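Local coordinates for protein acetyl-CoA C-acetyltransferase (Syntrophomonas wolfei subsp. wolfei, PDB 7N7Z) that probably catalyses the reversible condensation of two acetyl-CoA molecules into acetoacetyl-CoA, at residues Y172-E177 and V330-K335; G242-A247 and F323-L328; P275-V280 and R366-M371; K302-A307 and E312-W317. One frame throughout, in Å; residues are numbered along the deposited sequence.

Contact 1. Residues Y172-E177 and V330-K335; sequences YGITRE and VVRMLK
Tyr172 meets Arg332 of helix 324-336 where the chain leaves helix 161-172, with the CA atoms 7.6 Å apart. The arginine touches it twice, first with its aliphatic root and then with its charged end. Arg332 CB stands over one face of the tyrosine ring, 4.2 Å from its centroid and only 15° off the ring normal, a CH-pi contact, while CG comes within 3.5 Å of CD1 near the rim. Bends at chi2 and chi3 then bring the guanidinium back past the ring to the backbone, its plane 70° from that of the ring. The helix ends in a Schellman motif, with Gly173 at positive phi as the C-prime residue and Ile174 N bonded back to Ala169 O. Just before that glycine, Tyr172 O takes two weak hydrogen bonds, from Arg332 NH1 at 3.1 Å and from Arg332 NH2 at 3.2 Å, both well bent. A leucine in place of Arg332 would probably leave Tyr172 O without these two donors and remove the polar link between the segments. Farther along the ring, Tyr172 OH rests 3.6 Å from Met333 CB, whose extended side chain runs on to helix 296-307.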
loop_
_atom_site.group_PDB
_atom_site.type_symbol
_atom_site.label_atom_id
_atom_site.label_comp_id
_atom_site.label_asym_id
_atom_site.label_seq_id
_atom_site.Cartn_x
_atom_site.Cartn_y
_atom_site.Cartn_z
ATOM N N TYR B 172 24.041 -28.594 19.388
ATOM C CA TYR B 172 24.233 -29.168 20.713
ATOM C C TYR B 172 23.228 -30.265 21.033
ATOM O O TYR B 172 23.274 -30.825 22.132
ATOM C CB TYR B 172 24.150 -28.071 21.776
ATOM C CG TYR B 172 25.296 -27.089 21.714
ATOM C CD1 TYR B 172 26.599 -27.498 21.961
ATOM C CD2 TYR B 172 25.077 -25.754 21.406
ATOM C CE1 TYR B 172 27.652 -26.605 21.906
ATOM C CE2 TYR B 172 26.122 -24.854 21.347
ATOM C CZ TYR B 172 27.407 -25.284 21.598
ATOM O OH TYR B 172 28.452 -24.390 21.542
ATOM N N GLY B 173 22.328 -30.582 20.109
ATOM C CA GLY B 173 21.378 -31.653 20.326
ATOM C C GLY B 173 20.453 -31.405 21.498
ATOM O O GLY B 173 20.279 -32.277 22.355
ATOM N N ILE B 174 19.859 -30.218 21.552
ATOM C CA ILE B 174 18.871 -29.886 22.571
ATOM C C ILE B 174 17.513 -30.374 22.092
ATOM O O ILE B 174 17.139 -30.176 20.930
ATOM C CB ILE B 174 18.855 -28.372 22.851
ATOM C CG1 ILE B 174 20.210 -27.920 23.405
ATOM C CG2 ILE B 174 17.740 -28.022 23.828
ATOM C CD1 ILE B 174 20.456 -26.433 23.274
ATOM N N THR B 175 16.767 -31.008 22.989
ATOM C CA THR B 175 15.500 -31.633 22.645
ATOM C C THR B 175 14.325 -30.792 23.129
ATOM O O THR B 175 14.460 -29.912 23.981
ATOM C CB THR B 175 15.414 -33.040 23.241
ATOM O OG1 THR B 175 15.493 -32.964 24.670
ATOM C CG2 THR B 175 16.546 -33.908 22.721
ATOM N N ARG B 176 13.153 -31.086 22.561
ATOM C CA ARG B 176 11.938 -30.370 22.935
ATOM C C ARG B 176 11.659 -30.477 24.429
ATOM O O ARG B 176 11.126 -29.536 25.028
ATOM C CB ARG B 176 10.761 -30.912 22.118
ATOM C CG ARG B 176 9.383 -30.440 22.558
ATOM C CD ARG B 176 9.116 -29.000 22.152
ATOM N NE ARG B 176 7.741 -28.618 22.451
ATOM C CZ ARG B 176 6.707 -28.841 21.649
ATOM N NH1 ARG B 176 6.859 -29.413 20.465
ATOM N NH2 ARG B 176 5.490 -28.484 22.047
ATOM N N GLU B 177 12.011 -31.605 25.048
ATOM C CA GLU B 177 11.729 -31.785 26.469
ATOM C C GLU B 177 12.552 -30.826 27.320
ATOM O O GLU B 177 12.031 -30.203 28.253
ATOM C CB GLU B 177 11.994 -33.234 26.878
ATOM C CG GLU B 177 10.757 -34.117 26.848
ATOM C CD GLU B 177 10.364 -34.522 25.440
ATOM O OE1 GLU B 177 11.265 -34.832 24.633
ATOM O OE2 GLU B 177 9.151 -34.526 25.142
ATOM N N VAL B 330 23.733 -21.616 25.353
ATOM C CA VAL B 330 24.664 -20.756 26.076
ATOM C C VAL B 330 25.252 -21.499 27.268
ATOM O O VAL B 330 26.460 -21.431 27.528
ATOM C CB VAL B 330 23.962 -19.455 26.510
ATOM C CG1 VAL B 330 24.794 -18.718 27.550
ATOM C CG2 VAL B 330 23.701 -18.566 25.303
ATOM N N VAL B 331 24.408 -22.218 28.014
ATOM C CA VAL B 331 24.901 -23.025 29.128
ATOM C C VAL B 331 25.971 -23.993 28.645
ATOM O O VAL B 331 27.010 -24.170 29.293
ATOM C CB VAL B 331 23.737 -23.773 29.808
ATOM C CG1 VAL B 331 24.266 -24.720 30.880
ATOM C CG2 VAL B 331 22.746 -22.793 30.407
ATOM N N ARG B 332 25.735 -24.636 27.501
ATOM C CA ARG B 332 26.687 -25.615 26.992
ATOM C C ARG B 332 27.985 -24.945 26.558
ATOM O O ARG B 332 29.077 -25.372 26.952
ATOM C CB ARG B 332 26.066 -26.393 25.832
ATOM C CG ARG B 332 26.826 -27.658 25.461
ATOM C CD ARG B 332 26.506 -28.804 26.408
ATOM N NE ARG B 332 25.124 -29.249 26.277
ATOM C CZ ARG B 332 24.674 -30.020 25.296
ATOM N NH1 ARG B 332 25.474 -30.455 24.335
ATOM N NH2 ARG B 332 23.389 -30.362 25.277
ATOM N N MET B 333 27.891 -23.891 25.744
ATOM C CA MET B 333 29.101 -23.218 25.284
ATOM C C MET B 333 29.886 -22.641 26.455
ATOM O O MET B 333 31.122 -22.667 26.456
ATOM C CB MET B 333 28.754 -22.117 24.282
ATOM C CG MET B 333 29.979 -21.370 23.769
ATOM S SD MET B 333 29.638 -20.245 22.402
ATOM C CE MET B 333 31.306 -19.783 21.936
ATOM N N LEU B 334 29.186 -22.114 27.462
ATOM C CA LEU B 334 29.880 -21.573 28.626
ATOM C C LEU B 334 30.601 -22.666 29.404
ATOM O O LEU B 334 31.612 -22.394 30.058
ATOM C CB LEU B 334 28.895 -20.842 29.540
ATOM C CG LEU B 334 28.747 -19.326 29.372
ATOM C CD1 LEU B 334 27.862 -18.769 30.481
ATOM C CD2 LEU B 334 30.092 -18.608 29.358
ATOM N N LYS B 335 30.096 -23.900 29.355
ATOM C CA LYS B 335 30.767 -25.001 30.034
ATOM C C LYS B 335 31.923 -25.546 29.204
ATOM O O LYS B 335 32.965 -25.919 29.756
ATOM C CB LYS B 335 29.766 -26.119 30.341
ATOM C CG LYS B 335 30.405 -27.430 30.789
ATOM C CD LYS B 335 29.368 -28.524 30.988
ATOM C CE LYS B 335 29.923 -29.658 31.833
ATOM N NZ LYS B 335 29.004 -30.827 31.883
#

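Contact 2. Residues G242-A247 and F323-L328; sequences GGVVTA and FAAQVL
Phe323, which meets Val245 across this contact, is the N-cap of helix 324-336, and its carbonyl O accepts the first-turn hydrogen bond from Val327 N at 2.9 Å. It closes the Asn-Glu-Ala-Phe sequence that thiolases carry in an active-site loop, and its side chain lies about 6 Å from that of Cys388 and about 7 Å from that of His358, both predicted catalytic residues. The opposing segment, 242-247, is a loop without regular structure between helix 229-232 and strand 254-264, so the contact joins this loop to the start of helix 324-336 beside the probable catalytic site of the thiolase fold. The meeting itself is wholly apolar. Val245 holds CG1 anti to its own nitrogen (chi1 174°), which sends this methyl to the phenylalanine ring, 4.0 Å from Phe323 CD2, and it comes in at a slant to the ring. The other methyl, Val245 CG2, faces the first turn of the helix and comes to 4.9 Å from Ala325 CB. Polar partners outside the pair fix the loop: the carboxylate of Glu166 accepts a hydrogen bond from Val245 N and a weak one from Val244 N, and the side-chain amide of Asn249 bonds to Val244 O and Thr246 N. Ala165, on helix 161-172, packs on both Val245 and Phe323. One residue earlier in the loop, Val244 repeats the apolar theme more loosely, its CG2 standing 4.4 Å from Ala325 CB.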
loop_
_atom_site.group_PDB
_atom_site.type_symbol
_atom_site.label_atom_id
_atom_site.label_comp_id
_atom_site.label_asym_id
_atom_site.label_seq_id
_atom_site.Cartn_x
_atom_site.Cartn_y
_atom_site.Cartn_z
ATOM N N GLY B 242 8.800 -30.283 12.721
ATOM C CA GLY B 242 9.455 -31.041 13.768
ATOM C C GLY B 242 10.482 -30.255 14.547
ATOM O O GLY B 242 11.352 -30.850 15.188
ATOM N N GLY B 243 10.410 -28.925 14.508
ATOM C CA GLY B 243 11.358 -28.112 15.240
ATOM C C GLY B 243 11.020 -28.027 16.716
ATOM O O GLY B 243 9.863 -28.117 17.125
ATOM N N VAL B 244 12.064 -27.846 17.531
ATOM C CA VAL B 244 11.885 -27.809 18.981
ATOM C C VAL B 244 11.385 -26.467 19.488
ATOM O O VAL B 244 11.014 -26.363 20.664
ATOM C CB VAL B 244 13.200 -28.148 19.710
ATOM C CG1 VAL B 244 13.702 -29.522 19.288
ATOM C CG2 VAL B 244 14.261 -27.082 19.444
ATOM N N VAL B 245 11.363 -25.439 18.646
ATOM C CA VAL B 245 10.972 -24.099 19.067
ATOM C C VAL B 245 9.468 -23.938 18.895
ATOM O O VAL B 245 8.923 -24.197 17.815
ATOM C CB VAL B 245 11.734 -23.026 18.270
ATOM C CG1 VAL B 245 11.210 -21.640 18.617
ATOM C CG2 VAL B 245 13.227 -23.120 18.545
ATOM N N THR B 246 8.800 -23.506 19.959
ATOM C CA THR B 246 7.372 -23.233 19.958
ATOM C C THR B 246 7.132 -21.802 20.422
ATOM O O THR B 246 8.048 -21.101 20.857
ATOM C CB THR B 246 6.615 -24.214 20.866
ATOM O OG1 THR B 246 6.821 -23.859 22.240
ATOM C CG2 THR B 246 7.092 -25.636 20.636
ATOM N N ALA B 247 5.873 -21.372 20.321
ATOM C CA ALA B 247 5.515 -20.038 20.787
ATOM C C ALA B 247 5.695 -19.906 22.293
ATOM O O ALA B 247 5.921 -18.798 22.796
ATOM C CB ALA B 247 4.073 -19.717 20.396
ATOM N N PHE B 323 15.262 -17.778 23.279
ATOM C CA PHE B 323 14.623 -19.066 23.073
ATOM C C PHE B 323 15.216 -20.050 24.069
ATOM O O PHE B 323 16.388 -19.944 24.441
ATOM C CB PHE B 323 14.811 -19.578 21.638
ATOM C CG PHE B 323 14.471 -18.563 20.582
ATOM C CD1 PHE B 323 15.436 -17.691 20.105
ATOM C CD2 PHE B 323 13.189 -18.481 20.067
ATOM C CE1 PHE B 323 15.127 -16.757 19.135
ATOM C CE2 PHE B 323 12.874 -17.549 19.098
ATOM C CZ PHE B 323 13.844 -16.686 18.631
ATOM N N ALA B 324 14.393 -21.006 24.507
ATOM C CA ALA B 324 14.866 -21.998 25.469
ATOM C C ALA B 324 16.090 -22.732 24.936
ATOM O O ALA B 324 17.091 -22.893 25.644
ATOM C CB ALA B 324 13.745 -22.983 25.800
ATOM N N ALA B 325 16.027 -23.185 23.681
ATOM C CA ALA B 325 17.185 -23.827 23.070
ATOM C C ALA B 325 18.380 -22.885 23.041
ATOM O O ALA B 325 19.524 -23.311 23.246
ATOM C CB ALA B 325 16.840 -24.293 21.654
ATOM N N GLN B 326 18.135 -21.598 22.787
ATOM C CA GLN B 326 19.224 -20.628 22.759
ATOM C C GLN B 326 19.930 -20.556 24.106
ATOM O O GLN B 326 21.165 -20.529 24.170
ATOM C CB GLN B 326 18.683 -19.254 22.359
ATOM C CG GLN B 326 19.725 -18.146 22.355
ATOM C CD GLN B 326 19.591 -17.193 23.533
ATOM O OE1 GLN B 326 18.603 -17.220 24.267
ATOM N NE2 GLN B 326 20.593 -16.341 23.713
ATOM N N VAL B 327 19.161 -20.531 25.196
ATOM C CA VAL B 327 19.757 -20.478 26.529
ATOM C C VAL B 327 20.552 -21.748 26.803
ATOM O O VAL B 327 21.725 -21.698 27.193
ATOM C CB VAL B 327 18.669 -20.263 27.595
ATOM C CG1 VAL B 327 19.291 -20.191 28.987
ATOM C CG2 VAL B 327 17.869 -19.011 27.294
ATOM N N LEU B 328 19.920 -22.908 26.611
ATOM C CA LEU B 328 20.610 -24.168 26.864
ATOM C C LEU B 328 21.867 -24.294 26.015
ATOM O O LEU B 328 22.822 -24.967 26.417
ATOM C CB LEU B 328 19.664 -25.341 26.607
ATOM C CG LEU B 328 18.409 -25.394 27.483
ATOM C CD1 LEU B 328 17.620 -26.661 27.199
ATOM C CD2 LEU B 328 18.749 -25.307 28.966
#

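Contact 3. Residues P275-V280 and R366-M371; sequences PLMKLV and RIIVSM
Met277 and Met371 bring their methyl ends together between a strand and a helix, with the CE atoms 3.7 Å apart. The two side chains run slantwise to each other. Met277 starts from the crowded position, with CG between its backbone nitrogen and carbonyl carbon (chi1 62°), and from there its extended chain reaches straight across to the helix. Met371 leaves the helix roughly at right angles to its axis, with CG anti to the backbone N, and turns at chi3 (75°), a bend that brings its CE toward the end of Met277, where it also lies 3.7 Å from Met277 SD. Ile368, one helical turn earlier, is met at about a right angle: Met277 CE touches its CG2 at 4.0 Å. Met277 thus ends against two residues of one helix face, and the two methionine side chains together bridge the 10.8 Å between the CA atoms of Met277 and Met371. A polar pair belongs to the same helix: Arg366 NH1 gives Ser370 OG a hydrogen bond of 2.9 Å, lying in the guanidinium plane, and Ser370 OG is also bonded to Glu202. In the layered thiolase fold, helix 360-378 here packs against the large mixed sheet. Strand 277-285 lies in that sheet between strands 8-20 and 394-400; Trp399 of the latter touches both methionines, while Ile368 also packs on Met13 of strand 8-20 and on Met96 of helix 94-107.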
loop_
_atom_site.group_PDB
_atom_site.type_symbol
_atom_site.label_atom_id
_atom_site.label_comp_id
_atom_site.label_asym_id
_atom_site.label_seq_id
_atom_site.Cartn_x
_atom_site.Cartn_y
_atom_site.Cartn_z
ATOM N N PRO B 275 23.699 7.884 43.939
ATOM C CA PRO B 275 24.051 6.957 42.855
ATOM C C PRO B 275 23.591 5.544 43.184
ATOM O O PRO B 275 23.906 5.005 44.248
ATOM C CB PRO B 275 25.579 7.055 42.780
ATOM C CG PRO B 275 25.997 7.468 44.148
ATOM C CD PRO B 275 24.885 8.322 44.701
ATOM N N LEU B 276 22.838 4.945 42.259
ATOM C CA LEU B 276 22.276 3.621 42.501
ATOM C C LEU B 276 23.306 2.519 42.275
ATOM O O LEU B 276 23.399 1.582 43.075
ATOM C CB LEU B 276 21.054 3.403 41.609
ATOM C CG LEU B 276 20.026 4.538 41.624
ATOM C CD1 LEU B 276 18.811 4.190 40.780
ATOM C CD2 LEU B 276 19.610 4.856 43.046
ATOM N N MET B 277 24.080 2.604 41.197
ATOM C CA MET B 277 25.156 1.650 40.970
ATOM C C MET B 277 26.132 2.248 39.966
ATOM O O MET B 277 25.828 3.228 39.281
ATOM C CB MET B 277 24.617 0.296 40.494
ATOM C CG MET B 277 23.883 0.330 39.171
ATOM S SD MET B 277 23.358 -1.321 38.666
ATOM C CE MET B 277 22.283 -0.933 37.288
ATOM N N LYS B 278 27.314 1.643 39.895
ATOM C CA LYS B 278 28.427 2.162 39.113
ATOM C C LYS B 278 28.738 1.216 37.963
ATOM O O LYS B 278 28.858 0.002 38.164
ATOM C CB LYS B 278 29.669 2.343 39.990
ATOM C CG LYS B 278 30.976 2.437 39.211
ATOM C CD LYS B 278 32.073 3.111 40.026
ATOM C CE LYS B 278 32.225 2.460 41.389
ATOM N NZ LYS B 278 33.470 2.870 42.096
ATOM N N LEU B 279 28.872 1.775 36.764
ATOM C CA LEU B 279 29.290 0.993 35.611
ATOM C C LEU B 279 30.662 0.382 35.862
ATOM O O LEU B 279 31.625 1.095 36.161
ATOM C CB LEU B 279 29.322 1.879 34.366
ATOM C CG LEU B 279 29.812 1.224 33.072
ATOM C CD1 LEU B 279 28.870 0.112 32.636
ATOM C CD2 LEU B 279 29.955 2.267 31.976
ATOM N N VAL B 280 30.747 -0.939 35.747
ATOM C CA VAL B 280 32.009 -1.661 35.877
ATOM C C VAL B 280 32.596 -1.990 34.513
ATOM O O VAL B 280 33.777 -1.756 34.261
ATOM C CB VAL B 280 31.807 -2.942 36.717
ATOM C CG1 VAL B 280 33.116 -3.713 36.833
ATOM C CG2 VAL B 280 31.257 -2.601 38.098
ATOM N N ARG B 366 16.149 -2.946 29.462
ATOM C CA ARG B 366 15.186 -3.513 30.399
ATOM C C ARG B 366 15.878 -4.420 31.408
ATOM O O ARG B 366 15.664 -4.298 32.621
ATOM C CB ARG B 366 14.108 -4.287 29.636
ATOM C CG ARG B 366 12.764 -4.360 30.347
ATOM C CD ARG B 366 12.724 -5.483 31.376
ATOM N NE ARG B 366 12.823 -6.799 30.752
ATOM C CZ ARG B 366 13.243 -7.896 31.367
ATOM N NH1 ARG B 366 13.613 -7.880 32.638
ATOM N NH2 ARG B 366 13.292 -9.040 30.691
ATOM N N ILE B 367 16.716 -5.339 30.925
ATOM C CA ILE B 367 17.346 -6.302 31.816
ATOM C C ILE B 367 18.373 -5.641 32.724
ATOM O O ILE B 367 18.670 -6.169 33.801
ATOM C CB ILE B 367 17.977 -7.449 31.002
ATOM C CG1 ILE B 367 19.069 -6.931 30.065
ATOM C CG2 ILE B 367 16.903 -8.178 30.200
ATOM C CD1 ILE B 367 19.896 -8.042 29.444
ATOM N N ILE B 368 18.929 -4.495 32.323
ATOM C CA ILE B 368 19.770 -3.736 33.241
ATOM C C ILE B 368 18.921 -3.145 34.359
ATOM O O ILE B 368 19.293 -3.196 35.537
ATOM C CB ILE B 368 20.542 -2.639 32.487
ATOM C CG1 ILE B 368 21.581 -3.246 31.545
ATOM C CG2 ILE B 368 21.233 -1.709 33.465
ATOM C CD1 ILE B 368 22.020 -2.289 30.461
ATOM N N VAL B 369 17.764 -2.576 34.007
ATOM C CA VAL B 369 16.857 -2.037 35.016
ATOM C C VAL B 369 16.430 -3.136 35.981
ATOM O O VAL B 369 16.490 -2.973 37.206
ATOM C CB VAL B 369 15.639 -1.379 34.342
ATOM C CG1 VAL B 369 14.553 -1.084 35.368
ATOM C CG2 VAL B 369 16.050 -0.110 33.612
ATOM N N SER B 370 15.986 -4.273 35.441
ATOM C CA SER B 370 15.537 -5.369 36.294
ATOM C C SER B 370 16.687 -5.930 37.119
ATOM O O SER B 370 16.503 -6.284 38.289
ATOM C CB SER B 370 14.900 -6.465 35.443
ATOM O OG SER B 370 13.694 -6.011 34.858
ATOM N N MET B 371 17.881 -6.014 36.529
ATOM C CA MET B 371 19.044 -6.482 37.274
ATOM C C MET B 371 19.238 -5.664 38.543
ATOM O O MET B 371 19.337 -6.217 39.645
ATOM C CB MET B 371 20.294 -6.412 36.392
ATOM C CG MET B 371 21.578 -6.866 37.082
ATOM S SD MET B 371 23.057 -6.216 36.281
ATOM C CE MET B 371 22.995 -4.516 36.832
#

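Contact 4. Residues K302-A307 and E312-W317; sequences KVLKQA and EDVDYW
Leu304 splits its two methyls between Val314 and Trp317. CD2 meets Val314 CG2 at 4.1 Å, and CD1 comes to 4.5 Å from Trp317 CZ2, approaching the indole at a slant. With CG anti to the carbonyl carbon (chi1 -77°), the leucine reaches from helix 296-307 toward the segment that leads into strand 316-319. Val314 serves both neighbours: while its CG2 takes the leucine, its CG1 sits 3.5 Å above the plane of the Trp317 ring, toward the rim. The ring of Tyr311 also meets that indole, the planes about 15° apart. The helix and the strand belong to a beta-alpha-beta crossover, in which strand 277-285 is followed by helix 296-307 and then by the parallel strand 316-319, with strands 394-400 and 382-387 lying between the two in the sheet. Leu398 of one of these intervening strands packs on both Leu304 and Trp317, and Trp309 covers Leu304 and Val314. Farther out, polar bonds pin both segments: Lys302 NZ forms a salt bridge with Glu285 at the end of strand 277-285, and Asp315 OD2 accepts hydrogen bonds from Thr381 N and Lys382 N. Gln306, on the outer side of the helix, packs on Lys110 of the second subunit.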
loop_
_atom_site.group_PDB
_atom_site.type_symbol
_atom_site.label_atom_id
_atom_site.label_comp_id
_atom_site.label_asym_id
_atom_site.label_seq_id
_atom_site.Cartn_x
_atom_site.Cartn_y
_atom_site.Cartn_z
ATOM N N LYS B 302 34.166 -12.111 28.097
ATOM C CA LYS B 302 34.978 -10.974 27.677
ATOM C C LYS B 302 34.852 -9.814 28.658
ATOM O O LYS B 302 35.860 -9.297 29.154
ATOM C CB LYS B 302 34.572 -10.534 26.270
ATOM C CG LYS B 302 35.472 -9.463 25.679
ATOM C CD LYS B 302 35.159 -9.226 24.213
ATOM C CE LYS B 302 35.453 -7.793 23.807
ATOM N NZ LYS B 302 34.988 -7.497 22.423
ATOM N N VAL B 303 33.621 -9.386 28.945
ATOM C CA VAL B 303 33.425 -8.260 29.855
ATOM C C VAL B 303 34.022 -8.572 31.222
ATOM O O VAL B 303 34.578 -7.690 31.890
ATOM C CB VAL B 303 31.931 -7.900 29.953
ATOM C CG1 VAL B 303 31.144 -9.018 30.626
ATOM C CG2 VAL B 303 31.751 -6.585 30.698
ATOM N N LEU B 304 33.923 -9.830 31.659
ATOM C CA LEU B 304 34.532 -10.214 32.928
ATOM C C LEU B 304 36.042 -10.023 32.886
ATOM O O LEU B 304 36.652 -9.605 33.877
ATOM C CB LEU B 304 34.182 -11.664 33.259
ATOM C CG LEU B 304 32.771 -11.908 33.799
ATOM C CD1 LEU B 304 32.461 -13.399 33.820
ATOM C CD2 LEU B 304 32.609 -11.309 35.188
ATOM N N LYS B 305 36.664 -10.322 31.744
ATOM C CA LYS B 305 38.101 -10.109 31.606
ATOM C C LYS B 305 38.437 -8.625 31.661
ATOM O O LYS B 305 39.346 -8.208 32.390
ATOM C CB LYS B 305 38.596 -10.726 30.297
ATOM C CG LYS B 305 40.074 -11.087 30.299
ATOM C CD LYS B 305 40.555 -11.481 28.909
ATOM C CE LYS B 305 41.637 -10.540 28.402
ATOM N NZ LYS B 305 41.890 -10.711 26.942
ATOM N N GLN B 306 37.703 -7.806 30.903
ATOM C CA GLN B 306 37.971 -6.372 30.876
ATOM C C GLN B 306 37.912 -5.760 32.270
ATOM O O GLN B 306 38.624 -4.789 32.549
ATOM C CB GLN B 306 36.972 -5.670 29.954
ATOM C CG GLN B 306 37.016 -6.139 28.507
ATOM C CD GLN B 306 36.278 -5.204 27.564
ATOM O OE1 GLN B 306 35.248 -4.629 27.919
ATOM N NE2 GLN B 306 36.804 -5.048 26.354
ATOM N N ALA B 307 37.078 -6.309 33.155
ATOM C CA ALA B 307 36.876 -5.746 34.483
ATOM C C ALA B 307 37.680 -6.448 35.569
ATOM O O ALA B 307 37.776 -5.919 36.682
ATOM C CB ALA B 307 35.386 -5.792 34.852
ATOM N N GLU B 312 31.839 -16.157 39.248
ATOM C CA GLU B 312 31.279 -16.360 40.579
ATOM C C GLU B 312 31.256 -15.088 41.416
ATOM O O GLU B 312 30.636 -15.086 42.486
ATOM C CB GLU B 312 32.066 -17.446 41.322
ATOM C CG GLU B 312 33.578 -17.229 41.370
ATOM C CD GLU B 312 34.298 -17.763 40.144
ATOM O OE1 GLU B 312 33.615 -18.107 39.155
ATOM O OE2 GLU B 312 35.544 -17.833 40.166
ATOM N N ASP B 313 31.910 -14.014 40.969
ATOM C CA ASP B 313 31.879 -12.761 41.716
ATOM C C ASP B 313 30.553 -12.028 41.551
ATOM O O ASP B 313 30.157 -11.267 42.440
ATOM C CB ASP B 313 33.026 -11.849 41.270
ATOM C CG ASP B 313 34.389 -12.404 41.633
ATOM O OD1 ASP B 313 34.473 -13.213 42.580
ATOM O OD2 ASP B 313 35.380 -12.027 40.970
ATOM N N VAL B 314 29.859 -12.241 40.433
ATOM C CA VAL B 314 28.615 -11.528 40.174
ATOM C C VAL B 314 27.518 -12.080 41.074
ATOM O O VAL B 314 27.294 -13.296 41.134
ATOM C CB VAL B 314 28.232 -11.640 38.692
ATOM C CG1 VAL B 314 27.072 -10.710 38.367
ATOM C CG2 VAL B 314 29.437 -11.333 37.814
ATOM N N ASP B 315 26.824 -11.182 41.778
ATOM C CA ASP B 315 25.793 -11.609 42.716
ATOM C C ASP B 315 24.498 -11.997 42.014
ATOM O O ASP B 315 23.752 -12.839 42.527
ATOM C CB ASP B 315 25.514 -10.501 43.735
ATOM C CG ASP B 315 26.697 -10.230 44.649
ATOM O OD1 ASP B 315 27.492 -11.162 44.895
ATOM O OD2 ASP B 315 26.828 -9.082 45.126
ATOM N N TYR B 316 24.209 -11.405 40.858
ATOM C CA TYR B 316 22.985 -11.726 40.138
ATOM C C TYR B 316 23.175 -11.399 38.664
ATOM O O TYR B 316 23.846 -10.421 38.322
ATOM C CB TYR B 316 21.785 -10.957 40.705
ATOM C CG TYR B 316 20.495 -11.219 39.966
ATOM C CD1 TYR B 316 19.863 -12.452 40.048
ATOM C CD2 TYR B 316 19.908 -10.234 39.183
ATOM C CE1 TYR B 316 18.684 -12.698 39.370
ATOM C CE2 TYR B 316 18.727 -10.470 38.504
ATOM C CZ TYR B 316 18.120 -11.704 38.601
ATOM O OH TYR B 316 16.945 -11.946 37.927
ATOM N N TRP B 317 22.579 -12.222 37.804
ATOM C CA TRP B 317 22.685 -12.083 36.360
ATOM C C TRP B 317 21.300 -11.942 35.745
ATOM O O TRP B 317 20.351 -12.611 36.166
ATOM C CB TRP B 317 23.380 -13.297 35.733
ATOM C CG TRP B 317 24.872 -13.274 35.810
ATOM C CD1 TRP B 317 25.655 -13.917 36.724
ATOM C CD2 TRP B 317 25.769 -12.588 34.926
ATOM N NE1 TRP B 317 26.981 -13.673 36.469
ATOM C CE2 TRP B 317 27.079 -12.857 35.372
ATOM C CE3 TRP B 317 25.592 -11.772 33.807
ATOM C CZ2 TRP B 317 28.205 -12.339 34.735
ATOM C CZ3 TRP B 317 26.712 -11.256 33.177
ATOM C CH2 TRP B 317 28.001 -11.541 33.644
#

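Overall arrangement
Contacts 1 and 2 share helix 324-336, which contact 1 ties to the end of helix 161-172 and contact 2 to the 242-247 loop. Their centres are 10 Å apart and they touch, Ile174 CD1 lying 3.3 Å from Ala325 O. Contact 1, partly buried, is the one with polar bonding across it, whereas contact 2, closer to the predicted catalytic residues, is buried and apolar. Contacts 3 and 4 are also buried and apolar, lie within the C-terminal thiolase domain and pack helices against the same large mixed sheet, each using one of its strands. Methionine methyls do the work in contact 3, and branched side chains with an indole in contact 4. These two meet where Val280 CG1 approaches Ala307 CB at 3.7 Å.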